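PDB 3ACB: hypoxanthine-guanine phosphoribosyltransferase from Thermus thermophilus, which probably transfers the phosphoribosyl group of 5-phospho-alpha-D-ribose 1-diphosphate to hypoxanthine or guanine, giving IMP or GMP and diphosphate with the help of magnesium. Local coordinates for residues A[40-45]-A[66-71]. Residues are numbered along the deposited sequence; the frame is centred on the assembly and turned at random.
Sequences HLICVL and DFIAIS
Leu41 O takes the backbone N-H of Asp66 (2.9 Å), one rung of a parallel ladder; Cys43 N gives to Asp66 O, Cys43 O receives Ile68 N, and Leu45 N reaches Ile68 O at 2.8 Å, pairing four groups per strand. Asp66, a buried acid, has partners for both carboxylate oxygens: OD1 accepts Phe67 N from above the carboxylate plane, while OD2 takes Arg90 N, Leu91 N and a water. That water lies in the His40 ring plane, 2.6 Å from NE2; with ND1 bonded to Thr64 OG1, both nitrogens are held, which sets the ring's rotation. On the face covered by helix 109-119, branched Ile42 and Ile68 meet through their CG2 methyls (3.8 Å). On the other, Cys43 lays CB (3.6 Å from Phe67 CD1) and SG, anti to the backbone N (chi1 171°), obliquely against the ring. Leu45 CD1 touches Phe67 CB and its CD2 lies 3.9 Å from Phe67 CD1; an alanine here would probably lose both methyl contacts and leave a gap beside the ring, which packs edge-to-face on Phe49 of the second subunit. Strands 39-45 and 64-70, linked through helix 49-56, form a beta-alpha-beta unit of the type I phosphoribosyltransferase fold, with Val44 and Ile70 beside GMP-binding Glu102 and Thr110.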
loop_
_atom_site.group_PDB
_atom_site.type_symbol
_atom_site.label_atom_id
_atom_site.label_comp_id
_atom_site.label_asym_id
_atom_site.label_seq_id
_atom_site.Cartn_x
_atom_site.Cartn_y
_atom_site.Cartn_z
ATOM N N HIS A 40 1.911 10.662 12.257
ATOM C CA HIS A 40 1.734 9.220 12.274
ATOM C C HIS A 40 0.549 8.971 11.347
ATOM O O HIS A 40 -0.586 9.288 11.690
ATOM C CB HIS A 40 1.412 8.746 13.692
ATOM C CG HIS A 40 1.149 7.277 13.787
ATOM N ND1 HIS A 40 2.084 6.330 13.427
ATOM C CD2 HIS A 40 0.053 6.593 14.193
ATOM C CE1 HIS A 40 1.574 5.124 13.609
ATOM N NE2 HIS A 40 0.345 5.256 14.073
ATOM N N LEU A 41 0.818 8.423 10.168
ATOM C CA LEU A 41 -0.234 8.171 9.188
ATOM C C LEU A 41 -0.833 6.777 9.267
ATOM O O LEU A 41 -0.118 5.773 9.211
ATOM C CB LEU A 41 0.295 8.427 7.774
ATOM C CG LEU A 41 0.397 9.909 7.394
ATOM C CD1 LEU A 41 1.418 10.598 8.290
ATOM C CD2 LEU A 41 0.782 10.040 5.927
ATOM N N ILE A 42 -2.155 6.725 9.385
ATOM C CA ILE A 42 -2.857 5.453 9.486
ATOM C C ILE A 42 -3.675 5.182 8.235
ATOM O O ILE A 42 -4.671 5.865 7.962
ATOM C CB ILE A 42 -3.794 5.428 10.708
ATOM C CG1 ILE A 42 -2.984 5.704 11.980
ATOM C CG2 ILE A 42 -4.490 4.074 10.802
ATOM C CD1 ILE A 42 -3.828 5.808 13.243
ATOM N N CYS A 43 -3.236 4.179 7.479
ATOM C CA CYS A 43 -3.893 3.780 6.246
ATOM C C CYS A 43 -5.077 2.846 6.510
ATOM O O CYS A 43 -4.932 1.812 7.168
ATOM C CB CYS A 43 -2.882 3.081 5.333
ATOM S SG CYS A 43 -3.597 2.293 3.858
ATOM N N VAL A 44 -6.247 3.217 5.997
ATOM C CA VAL A 44 -7.437 2.393 6.157
ATOM C C VAL A 44 -7.469 1.354 5.034
ATOM O O VAL A 44 -7.769 1.678 3.880
ATOM C CB VAL A 44 -8.722 3.256 6.097
ATOM C CG1 VAL A 44 -9.959 2.371 6.221
ATOM C CG2 VAL A 44 -8.697 4.292 7.211
ATOM N N LEU A 45 -7.147 0.109 5.374
ATOM C CA LEU A 45 -7.139 -0.989 4.403
ATOM C C LEU A 45 -8.561 -1.447 4.081
ATOM O O LEU A 45 -9.455 -1.291 4.907
ATOM C CB LEU A 45 -6.347 -2.177 4.956
ATOM C CG LEU A 45 -4.836 -1.994 5.103
ATOM C CD1 LEU A 45 -4.238 -3.219 5.783
ATOM C CD2 LEU A 45 -4.215 -1.783 3.723
ATOM N N ASP A 66 0.928 3.194 10.131
ATOM C CA ASP A 66 0.313 1.967 10.593
ATOM C C ASP A 66 -0.855 1.668 9.672
ATOM O O ASP A 66 -1.270 2.517 8.876
ATOM C CB ASP A 66 -0.174 2.109 12.033
ATOM C CG ASP A 66 -0.212 0.780 12.763
ATOM O OD1 ASP A 66 -0.066 -0.268 12.098
ATOM O OD2 ASP A 66 -0.393 0.777 13.997
ATOM N N PHE A 67 -1.381 0.457 9.786
ATOM C CA PHE A 67 -2.481 0.024 8.952
ATOM C C PHE A 67 -3.599 -0.529 9.807
ATOM O O PHE A 67 -3.360 -1.250 10.776
ATOM C CB PHE A 67 -1.988 -1.047 7.986
ATOM C CG PHE A 67 -0.941 -0.558 7.036
ATOM C CD1 PHE A 67 -1.293 -0.117 5.760
ATOM C CD2 PHE A 67 0.395 -0.511 7.418
ATOM C CE1 PHE A 67 -0.327 0.361 4.878
ATOM C CE2 PHE A 67 1.369 -0.035 6.546
ATOM C CZ PHE A 67 1.005 0.404 5.271
ATOM N N ILE A 68 -4.826 -0.174 9.451
ATOM C CA ILE A 68 -5.981 -0.656 10.183
ATOM C C ILE A 68 -7.043 -1.057 9.166
ATOM O O ILE A 68 -7.169 -0.443 8.103
ATOM C CB ILE A 68 -6.535 0.435 11.138
ATOM C CG1 ILE A 68 -7.538 -0.184 12.114
ATOM C CG2 ILE A 68 -7.216 1.538 10.344
ATOM C CD1 ILE A 68 -8.026 0.777 13.191
ATOM N N ALA A 69 -7.784 -2.113 9.475
ATOM C CA ALA A 69 -8.840 -2.567 8.580
ATOM C C ALA A 69 -10.147 -2.532 9.350
ATOM O O ALA A 69 -10.254 -3.119 10.424
ATOM C CB ALA A 69 -8.551 -3.977 8.087
ATOM N N ILE A 70 -11.127 -1.821 8.808
ATOM C CA ILE A 70 -12.432 -1.706 9.444
ATOM C C ILE A 70 -13.535 -1.843 8.401
ATOM O O ILE A 70 -13.357 -1.464 7.244
ATOM C CB ILE A 70 -12.584 -0.351 10.166
ATOM C CG1 ILE A 70 -12.254 0.792 9.205
ATOM C CG2 ILE A 70 -11.672 -0.303 11.377
ATOM C CD1 ILE A 70 -12.256 2.160 9.854
ATOM N N SER A 71 -14.672 -2.393 8.811
ATOM C CA SER A 71 -15.793 -2.573 7.897
ATOM C C SER A 71 -17.120 -2.518 8.643
ATOM O O SER A 71 -17.861 -1.542 8.531
ATOM C CB SER A 71 -15.663 -3.911 7.167
ATOM O OG SER A 71 -16.687 -4.064 6.201
HETATM O O HOH W 1 -0.905 3.260 15.156
#